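Thermophilic dibenzothiophene desulfurization enzyme C (PDB 5XDC) probably catalyses the FMNH2- and oxygen-dependent oxidation of dibenzothiophene to its sulfoxide and then its sulfone. Local coordinates at residues B[351-363]-B[373-385]. Sequence-based numbering, arbitrary orientation.
With IND (indole), chain J.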
ATOM      1  N   LEU B 351     -11.007   0.305  -0.463  1.00 12.12           N
ATOM      2  CA  LEU B 351     -11.223  -1.124  -0.275  1.00 12.18           C
ATOM      3  C   LEU B 351     -11.786  -1.766  -1.537  1.00 15.16           C
ATOM      4  O   LEU B 351     -11.261  -2.773  -2.025  1.00 12.19           O
ATOM      5  CB  LEU B 351     -12.164  -1.368   0.916  1.00 13.12           C
ATOM      6  CG  LEU B 351     -12.558  -2.833   1.082  1.00 16.36           C
ATOM      7  CD1 LEU B 351     -11.320  -3.684   1.298  1.00 16.48           C
ATOM      8  CD2 LEU B 351     -13.561  -2.989   2.228  1.00 19.21           C
ATOM      9  N   VAL B 352     -12.862  -1.201  -2.087  1.00 11.44           N
ATOM     10  CA  VAL B 352     -13.526  -1.885  -3.191  1.00 11.46           C
ATOM     11  C   VAL B 352     -12.645  -1.875  -4.433  1.00 11.75           C
ATOM     12  O   VAL B 352     -12.619  -2.851  -5.185  1.00 11.81           O
ATOM     13  CB  VAL B 352     -14.924  -1.290  -3.465  1.00 12.06           C
ATOM     14  CG1 VAL B 352     -14.864   0.094  -4.090  1.00 10.91           C
ATOM     15  CG2 VAL B 352     -15.714  -2.243  -4.363  1.00 14.49           C
ATOM     16  N   ILE B 353     -11.891  -0.793  -4.656  1.00 11.84           N
ATOM     17  CA  ILE B 353     -11.058  -0.719  -5.854  1.00 11.06           C
ATOM     18  C   ILE B 353      -9.897  -1.715  -5.764  1.00 12.55           C
ATOM     19  O   ILE B 353      -9.556  -2.374  -6.754  1.00 12.71           O
ATOM     20  CB  ILE B 353     -10.568   0.727  -6.076  1.00 13.11           C
ATOM     21  CG1 ILE B 353     -11.738   1.661  -6.438  1.00 13.92           C
ATOM     22  CG2 ILE B 353      -9.488   0.804  -7.160  1.00 17.15           C
ATOM     23  CD1 ILE B 353     -12.513   1.275  -7.695  1.00 14.29           C
ATOM     24  N   GLU B 354      -9.297  -1.867  -4.576  1.00 12.85           N
ATOM     25  CA  GLU B 354      -8.209  -2.834  -4.397  1.00 13.10           C
ATOM     26  C   GLU B 354      -8.726  -4.261  -4.498  1.00 12.39           C
ATOM     27  O   GLU B 354      -8.157  -5.095  -5.208  1.00 14.43           O
ATOM     28  CB  GLU B 354      -7.529  -2.626  -3.035  1.00 11.02           C
ATOM     29  CG  GLU B 354      -6.760  -1.349  -2.927  1.00 18.81           C
ATOM     30  CD  GLU B 354      -6.077  -1.179  -1.572  1.00 47.89           C
ATOM     31  OE1 GLU B 354      -6.228  -2.068  -0.705  1.00 34.03           O
ATOM     32  OE2 GLU B 354      -5.389  -0.150  -1.380  1.00 46.01           O
ATOM     33  N   LEU B 355      -9.818  -4.554  -3.794  1.00 10.99           N
ATOM     34  CA  LEU B 355     -10.327  -5.912  -3.656  1.00 14.95           C
ATOM     35  C   LEU B 355     -10.814  -6.481  -4.988  1.00 14.86           C
ATOM     36  O   LEU B 355     -10.536  -7.643  -5.320  1.00 12.60           O
ATOM     37  CB  LEU B 355     -11.444  -5.865  -2.615  1.00 18.38           C
ATOM     38  CG  LEU B 355     -12.357  -7.010  -2.257  1.00 26.50           C
ATOM     39  CD1 LEU B 355     -12.991  -6.647  -0.893  1.00 21.51           C
ATOM     40  CD2 LEU B 355     -13.421  -7.214  -3.323  1.00 16.99           C
ATOM     41  N   THR B 356     -11.543  -5.687  -5.763  1.00 12.42           N
ATOM     42  CA  THR B 356     -12.138  -6.220  -6.979  1.00 11.53           C
ATOM     43  C   THR B 356     -11.086  -6.557  -8.022  1.00 12.57           C
ATOM     44  O   THR B 356     -11.354  -7.378  -8.908  1.00 13.92           O
ATOM     45  CB  THR B 356     -13.169  -5.244  -7.559  1.00 12.98           C
ATOM     46  OG1 THR B 356     -12.580  -3.958  -7.771  1.00 12.72           O
ATOM     47  CG2 THR B 356     -14.361  -5.117  -6.621  1.00 12.82           C
ATOM     48  N   SER B 357      -9.899  -5.967  -7.911  1.00 13.36           N
ATOM     49  CA  SER B 357      -8.783  -6.265  -8.796  1.00 13.44           C
ATOM     50  C   SER B 357      -7.902  -7.371  -8.228  1.00 13.54           C
ATOM     51  O   SER B 357      -7.572  -8.331  -8.929  1.00 14.42           O
ATOM     52  CB  SER B 357      -7.949  -5.002  -9.029  1.00 12.71           C
ATOM     53  OG  SER B 357      -6.798  -5.303  -9.782  1.00 14.85           O
ATOM     54  N   ARG B 358      -7.536  -7.270  -6.950  1.00 14.01           N
ATOM     55  CA  ARG B 358      -6.541  -8.178  -6.393  1.00 14.76           C
ATOM     56  C   ARG B 358      -7.085  -9.568  -6.104  1.00 12.74           C
ATOM     57  O   ARG B 358      -6.296 -10.510  -6.000  1.00 13.46           O
ATOM     58  CB  ARG B 358      -5.954  -7.579  -5.113  1.00 16.68           C
ATOM     59  CG  ARG B 358      -5.030  -6.398  -5.387  1.00 23.80           C
ATOM     60  CD  ARG B 358      -4.601  -5.737  -4.091  1.00 40.63           C
ATOM     61  NE  ARG B 358      -3.972  -4.442  -4.325  1.00 43.66           N
ATOM     62  CZ  ARG B 358      -3.684  -3.566  -3.369  1.00 47.00           C
ATOM     63  NH1 ARG B 358      -3.967  -3.841  -2.100  1.00 36.12           N
ATOM     64  NH2 ARG B 358      -3.105  -2.411  -3.685  1.00 55.33           N
ATOM     65  N   LEU B 359      -8.403  -9.732  -5.973  0.64 13.13           N
ATOM     66  CA  LEU B 359      -8.939 -11.064  -5.710  0.64 12.90           C
ATOM     67  C   LEU B 359      -8.624 -12.038  -6.841  0.64 14.38           C
ATOM     68  O   LEU B 359      -8.604 -13.248  -6.605  0.64 14.83           O
ATOM     69  CB  LEU B 359     -10.449 -11.001  -5.461  0.64 13.78           C
ATOM     70  CG  LEU B 359     -10.848 -10.589  -4.040  0.64 12.71           C
ATOM     71  CD1 LEU B 359     -12.342 -10.324  -3.947  0.64 12.87           C
ATOM     72  CD2 LEU B 359     -10.439 -11.654  -3.052  0.64 13.65           C
ATOM     73  N   TYR B 360      -8.355 -11.548  -8.054  1.00 13.86           N
ATOM     74  CA  TYR B 360      -7.930 -12.460  -9.119  1.00 15.45           C
ATOM     75  C   TYR B 360      -6.683 -13.231  -8.701  1.00 16.59           C
ATOM     76  O   TYR B 360      -6.513 -14.400  -9.068  1.00 14.77           O
ATOM     77  CB  TYR B 360      -7.655 -11.698 -10.418  1.00 12.91           C
ATOM     78  CG  TYR B 360      -8.886 -11.425 -11.261  1.00 12.52           C
ATOM     79  CD1 TYR B 360      -9.350 -12.376 -12.163  1.00 11.36           C
ATOM     80  CD2 TYR B 360      -9.571 -10.223 -11.172  1.00 16.34           C
ATOM     81  CE1 TYR B 360     -10.470 -12.141 -12.943  1.00 14.62           C
ATOM     82  CE2 TYR B 360     -10.699  -9.984 -11.958  1.00 14.57           C
ATOM     83  CZ  TYR B 360     -11.137 -10.945 -12.830  1.00 18.23           C
ATOM     84  OH  TYR B 360     -12.257 -10.725 -13.601  1.00 17.90           O
ATOM     85  N   GLU B 361      -5.799 -12.585  -7.939  0.58 15.96           N
ATOM     86  CA  GLU B 361      -4.561 -13.228  -7.518  0.58 17.68           C
ATOM     87  C   GLU B 361      -4.845 -14.447  -6.651  0.58 19.61           C
ATOM     88  O   GLU B 361      -4.087 -15.424  -6.679  0.58 20.33           O
ATOM     89  CB  GLU B 361      -3.697 -12.210  -6.774  0.58 16.01           C
ATOM     90  CG  GLU B 361      -2.280 -12.651  -6.497  0.58 15.24           C
ATOM     91  CD  GLU B 361      -1.424 -11.533  -5.917  0.58 16.87           C
ATOM     92  OE1 GLU B 361      -0.872 -11.729  -4.819  0.58 14.56           O
ATOM     93  OE2 GLU B 361      -1.271 -10.469  -6.564  0.58 16.96           O
ATOM     94  N   ALA B 362      -5.947 -14.422  -5.901  1.00 15.33           N
ATOM     95  CA  ALA B 362      -6.335 -15.560  -5.087  1.00 22.49           C
ATOM     96  C   ALA B 362      -7.022 -16.645  -5.905  1.00 23.76           C
ATOM     97  O   ALA B 362      -6.923 -17.825  -5.561  1.00 22.96           O
ATOM     98  CB  ALA B 362      -7.267 -15.109  -3.960  1.00 17.63           C
ATOM     99  N   MET B 363      -7.708 -16.271  -6.983  1.00 18.57           N
ATOM    100  CA  MET B 363      -8.503 -17.212  -7.762  1.00 16.16           C
ATOM    101  C   MET B 363      -7.687 -17.940  -8.821  1.00 16.12           C
ATOM    102  O   MET B 363      -7.967 -19.112  -9.101  1.00 18.94           O
ATOM    103  CB  MET B 363      -9.672 -16.481  -8.433  1.00 15.01           C
ATOM    104  CG  MET B 363     -10.734 -16.012  -7.457  1.00 14.40           C
ATOM    105  SD  MET B 363     -12.199 -15.338  -8.263  1.00 19.25           S
ATOM    106  CE  MET B 363     -11.529 -13.790  -8.819  1.00 17.35           C
ATOM    107  N   PHE B 373     -16.978 -16.063 -16.913  1.00 21.39           N
ATOM    108  CA  PHE B 373     -17.079 -15.969 -15.460  1.00 19.62           C
ATOM    109  C   PHE B 373     -17.617 -14.594 -15.054  1.00 18.64           C
ATOM    110  O   PHE B 373     -18.495 -14.483 -14.188  1.00 18.45           O
ATOM    111  CB  PHE B 373     -15.703 -16.257 -14.847  1.00 21.57           C
ATOM    112  CG  PHE B 373     -15.647 -16.167 -13.335  1.00 20.02           C
ATOM    113  CD1 PHE B 373     -16.758 -16.433 -12.551  1.00 22.47           C
ATOM    114  CD2 PHE B 373     -14.464 -15.820 -12.706  1.00 19.53           C
ATOM    115  CE1 PHE B 373     -16.685 -16.339 -11.173  1.00 22.96           C
ATOM    116  CE2 PHE B 373     -14.391 -15.735 -11.322  1.00 18.26           C
ATOM    117  CZ  PHE B 373     -15.504 -15.993 -10.563  1.00 20.86           C
ATOM    118  N   GLY B 374     -17.119 -13.541 -15.693  1.00 18.06           N
ATOM    119  CA  GLY B 374     -17.709 -12.225 -15.538  1.00 17.48           C
ATOM    120  C   GLY B 374     -17.376 -11.520 -14.242  1.00 14.38           C
ATOM    121  O   GLY B 374     -18.066 -10.563 -13.877  1.00 15.89           O
ATOM    122  N   PHE B 375     -16.325 -11.943 -13.551  1.00 14.42           N
ATOM    123  CA  PHE B 375     -16.013 -11.369 -12.245  1.00 13.03           C
ATOM    124  C   PHE B 375     -15.582  -9.917 -12.355  1.00 13.87           C
ATOM    125  O   PHE B 375     -15.742  -9.150 -11.396  1.00 13.60           O
ATOM    126  CB  PHE B 375     -14.921 -12.205 -11.572  1.00 16.04           C
ATOM    127  CG  PHE B 375     -14.572 -11.744 -10.185  1.00 14.30           C
ATOM    128  CD1 PHE B 375     -15.320 -12.155  -9.106  1.00 14.73           C
ATOM    129  CD2 PHE B 375     -13.495 -10.900  -9.973  1.00 14.64           C
ATOM    130  CE1 PHE B 375     -15.014 -11.726  -7.848  1.00 13.45           C
ATOM    131  CE2 PHE B 375     -13.185 -10.479  -8.701  1.00 11.53           C
ATOM    132  CZ  PHE B 375     -13.947 -10.893  -7.649  1.00 11.38           C
ATOM    133  N   ASP B 376     -15.061  -9.518 -13.512  1.00 13.37           N
ATOM    134  CA  ASP B 376     -14.626  -8.149 -13.723  1.00 12.32           C
ATOM    135  C   ASP B 376     -15.762  -7.146 -13.602  1.00 11.42           C
ATOM    136  O   ASP B 376     -15.483  -5.956 -13.506  1.00 12.38           O
ATOM    137  CB  ASP B 376     -13.980  -8.023 -15.095  1.00 13.40           C
ATOM    138  CG  ASP B 376     -14.925  -8.338 -16.209  1.00 13.58           C
ATOM    139  OD1 ASP B 376     -15.392  -9.492 -16.290  1.00 15.84           O
ATOM    140  OD2 ASP B 376     -15.191  -7.434 -17.031  1.00 16.43           O
ATOM    141  N   ARG B 377     -17.017  -7.599 -13.622  1.00 12.00           N
ATOM    142  CA  ARG B 377     -18.149  -6.699 -13.407  1.00 12.87           C
ATOM    143  C   ARG B 377     -18.011  -5.914 -12.110  1.00 10.88           C
ATOM    144  O   ARG B 377     -18.353  -4.727 -12.054  1.00 12.44           O
ATOM    145  CB  ARG B 377     -19.447  -7.504 -13.401  1.00 17.23           C
ATOM    146  CG  ARG B 377     -20.679  -6.696 -13.127  1.00 19.61           C
ATOM    147  CD  ARG B 377     -21.929  -7.577 -13.276  1.00 20.19           C
ATOM    148  NE  ARG B 377     -21.866  -8.774 -12.433  1.00 16.47           N
ATOM    149  CZ  ARG B 377     -22.259  -8.834 -11.170  1.00 14.43           C
ATOM    150  NH1 ARG B 377     -22.784  -7.767 -10.577  1.00 17.83           N
ATOM    151  NH2 ARG B 377     -22.132  -9.967 -10.495  1.00 18.97           N
ATOM    152  N   PHE B 378     -17.520  -6.556 -11.046  1.00 12.48           N
ATOM    153  CA  PHE B 378     -17.403  -5.859  -9.768  1.00 14.23           C
ATOM    154  C   PHE B 378     -16.417  -4.696  -9.858  1.00 11.34           C
ATOM    155  O   PHE B 378     -16.730  -3.567  -9.454  1.00 12.14           O
ATOM    156  CB  PHE B 378     -16.986  -6.844  -8.675  1.00 15.72           C
ATOM    157  CG  PHE B 378     -18.005  -7.925  -8.403  1.00 11.74           C
ATOM    158  CD1 PHE B 378     -19.121  -7.663  -7.614  1.00 11.70           C
ATOM    159  CD2 PHE B 378     -17.833  -9.209  -8.904  1.00 14.10           C
ATOM    160  CE1 PHE B 378     -20.053  -8.656  -7.350  1.00 14.64           C
ATOM    161  CE2 PHE B 378     -18.754 -10.209  -8.644  1.00 15.51           C
ATOM    162  CZ  PHE B 378     -19.875  -9.925  -7.874  1.00 13.56           C
ATOM    163  N   TRP B 379     -15.231  -4.940 -10.419  1.00 11.81           N
ATOM    164  CA  TRP B 379     -14.278  -3.856 -10.620  1.00  9.82           C
ATOM    165  C   TRP B 379     -14.846  -2.804 -11.558  1.00 11.77           C
ATOM    166  O   TRP B 379     -14.719  -1.606 -11.299  1.00 11.64           O
ATOM    167  CB  TRP B 379     -12.954  -4.396 -11.154  1.00 13.43           C
ATOM    168  CG  TRP B 379     -11.965  -3.308 -11.510  1.00 11.30           C
ATOM    169  CD1 TRP B 379     -11.104  -2.678 -10.668  1.00 11.49           C
ATOM    170  CD2 TRP B 379     -11.755  -2.729 -12.799  1.00 13.61           C
ATOM    171  NE1 TRP B 379     -10.371  -1.728 -11.349  1.00 12.69           N
ATOM    172  CE2 TRP B 379     -10.754  -1.744 -12.662  1.00 11.59           C
ATOM    173  CE3 TRP B 379     -12.312  -2.950 -14.060  1.00 13.76           C
ATOM    174  CZ2 TRP B 379     -10.295  -0.992 -13.729  1.00 13.11           C
ATOM    175  CZ3 TRP B 379     -11.858  -2.189 -15.121  1.00 11.93           C
ATOM    176  CH2 TRP B 379     -10.857  -1.230 -14.950  1.00 13.13           C
ATOM    177  N   ARG B 380     -15.489  -3.224 -12.648  1.00 10.59           N
ATOM    178  CA  ARG B 380     -16.021  -2.236 -13.586  1.00 13.74           C
ATOM    179  C   ARG B 380     -17.060  -1.335 -12.914  1.00 10.28           C
ATOM    180  O   ARG B 380     -17.041  -0.111 -13.087  1.00 11.70           O
ATOM    181  CB  ARG B 380     -16.625  -2.931 -14.805  1.00 11.99           C
ATOM    182  CG  ARG B 380     -15.586  -3.506 -15.756  1.00 12.38           C
ATOM    183  CD  ARG B 380     -16.215  -3.944 -17.059  1.00 13.14           C
ATOM    184  NE  ARG B 380     -16.925  -5.209 -16.953  1.00 12.25           N
ATOM    185  CZ  ARG B 380     -18.251  -5.350 -16.915  1.00 12.81           C
ATOM    186  NH1 ARG B 380     -19.052  -4.298 -16.944  1.00 14.32           N
ATOM    187  NH2 ARG B 380     -18.782  -6.554 -16.824  1.00 13.73           N
ATOM    188  N   ASP B 381     -17.959  -1.923 -12.137  1.00 12.66           N
ATOM    189  CA  ASP B 381     -18.999  -1.147 -11.466  1.00 10.15           C
ATOM    190  C   ASP B 381     -18.393  -0.190 -10.455  1.00  9.91           C
ATOM    191  O   ASP B 381     -18.697   1.008 -10.446  1.00 13.21           O
ATOM    192  CB  ASP B 381     -19.980  -2.092 -10.789  1.00 10.58           C
ATOM    193  CG  ASP B 381     -20.855  -2.840 -11.775  1.00 13.71           C
ATOM    194  OD1 ASP B 381     -21.029  -2.361 -12.921  1.00 12.72           O
ATOM    195  OD2 ASP B 381     -21.376  -3.910 -11.398  1.00 13.77           O
ATOM    196  N   ALA B 382     -17.511  -0.707  -9.601  1.00 11.20           N
ATOM    197  CA  ALA B 382     -16.882   0.127  -8.592  1.00 12.98           C
ATOM    198  C   ALA B 382     -15.986   1.174  -9.225  1.00 11.64           C
ATOM    199  O   ALA B 382     -16.011   2.339  -8.813  1.00 11.31           O
ATOM    200  CB  ALA B 382     -16.083  -0.743  -7.626  1.00 13.34           C
ATOM    201  N   ARG B 383     -15.165   0.780 -10.205  1.00 12.45           N
ATOM    202  CA  ARG B 383     -14.238   1.736 -10.809  1.00 10.72           C
ATOM    203  C   ARG B 383     -14.993   2.890 -11.458  1.00  9.84           C
ATOM    204  O   ARG B 383     -14.530   4.038 -11.436  1.00 12.06           O
ATOM    205  CB  ARG B 383     -13.342   1.033 -11.840  1.00 12.96           C
ATOM    206  CG  ARG B 383     -12.341   1.926 -12.576  1.00 10.96           C
ATOM    207  CD  ARG B 383     -11.252   2.463 -11.671  1.00 12.74           C
ATOM    208  NE  ARG B 383     -11.765   3.454 -10.731  1.00 11.88           N
ATOM    209  CZ  ARG B 383     -11.048   4.031  -9.779  1.00 13.62           C
ATOM    210  NH1 ARG B 383      -9.756   3.770  -9.657  1.00 12.99           N
ATOM    211  NH2 ARG B 383     -11.626   4.881  -8.931  1.00 15.11           N
ATOM    212  N   THR B 384     -16.164   2.605 -12.039  1.00 11.33           N
ATOM    213  CA  THR B 384     -16.984   3.651 -12.644  1.00 11.69           C
ATOM    214  C   THR B 384     -17.538   4.605 -11.589  1.00 12.55           C
ATOM    215  O   THR B 384     -17.309   5.818 -11.648  1.00 13.79           O
ATOM    216  CB  THR B 384     -18.118   3.011 -13.457  1.00 14.21           C
ATOM    217  OG1 THR B 384     -17.575   2.227 -14.532  1.00 11.47           O
ATOM    218  CG2 THR B 384     -19.039   4.061 -14.074  1.00 14.88           C
ATOM    219  N   HIS B 385     -18.286   4.088 -10.613  1.00 12.49           N
ATOM    220  CA  HIS B 385     -19.008   5.027  -9.773  1.00 13.05           C
ATOM    221  C   HIS B 385     -18.124   5.726  -8.747  1.00 11.68           C
ATOM    222  O   HIS B 385     -18.445   6.851  -8.347  1.00 12.79           O
ATOM    223  CB  HIS B 385     -20.174   4.370  -9.051  1.00 17.51           C
ATOM    224  CG  HIS B 385     -21.116   5.393  -8.518  1.00 19.19           C
ATOM    225  ND1 HIS B 385     -21.046   5.842  -7.220  1.00 14.70           N
ATOM    226  CD2 HIS B 385     -22.036   6.172  -9.141  1.00 22.20           C
ATOM    227  CE1 HIS B 385     -21.938   6.802  -7.043  1.00 20.06           C
ATOM    228  NE2 HIS B 385     -22.550   7.026  -8.194  1.00 23.35           N
TER
HETATM  229  N1  IND J 501     -22.372   6.024 -13.011  1.00 42.16           N
HETATM  230  C2  IND J 501     -23.688   6.209 -12.966  1.00 32.99           C
HETATM  231  C3  IND J 501     -23.786   7.439 -12.629  1.00 33.15           C
HETATM  232  C4  IND J 501     -22.416   9.445 -12.059  1.00 34.42           C
HETATM  233  C5  IND J 501     -21.080   9.836 -11.935  1.00 30.91           C
HETATM  234  C6  IND J 501     -20.038   8.919 -12.179  1.00 32.02           C
HETATM  235  C7  IND J 501     -20.335   7.610 -12.547  1.00 26.51           C
HETATM  236  C8  IND J 501     -21.652   7.214 -12.676  1.00 34.34           C
HETATM  237  C9  IND J 501     -22.710   8.154 -12.419  1.00 33.29           C
HETATM  238  O   HOH W   1     -13.722  -7.504 -10.416  1.00 12.51           O
HETATM  239  O   HOH W   2     -13.351 -12.737 -14.934  1.00 19.06           O
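In the C-terminal helical domain of this acyl-CoA dehydrogenase-like fold, helix 331-363 packs against helix 376-385 as a nearly antiparallel pair, the short axes 8.5 Å apart at 161°, with Phe-375 wedged between Met-363, Tyr-360 and Thr-356. The Phe-375 ring, its CG anti to the backbone N (chi1 -177°), turns its edge to the face of Tyr-360: a T-shaped pair with planes at 87°. Met-363 CE sits above the centre of the Phe-375 ring, a CH-pi contact 3.7 Å from its centroid, and SD lies over the same face, 4.6 Å from the centroid, while Phe-378 CD2 lies over the rim of the opposite face. The same SD reaches the edge of Phe-373, 3.8 Å from CE2, a second Met-aromatic contact. Were this phenylalanine at 375 replaced by an alanine, the space beneath Met-363 CE is likely to be left unfilled and Tyr-360 would probably lose its edge-on partner.

No direct hydrogen bond joins the two segments; a water links them, donating to Thr-356 O and Phe-375 O and accepting from Trp-379 N. The nearest CA atoms of the two segments lie here, Thr-356 CA and Trp-379 CA being 4.8 Å apart. Thr-356 OG1 abuts Trp-379 CA yet donates to Val-352 O (2.8 Å), which satisfies this buried hydroxyl, while Trp-379 NE1 bonds Ser-357 OG of the second subunit. The far end of helix 376-385 reaches the indole pocket through Thr-384 and His-385. Just before them in the chain, Ala-382 CB meets Val-352 CG2, and the Arg-383 guanidinium, whose NH2 is hydrogen-bonded to Thr-386 OG1 and NH1 to Ser-357 O of the second subunit, has Ile-353 CD1 centred over one face, 3.8 Å from CZ.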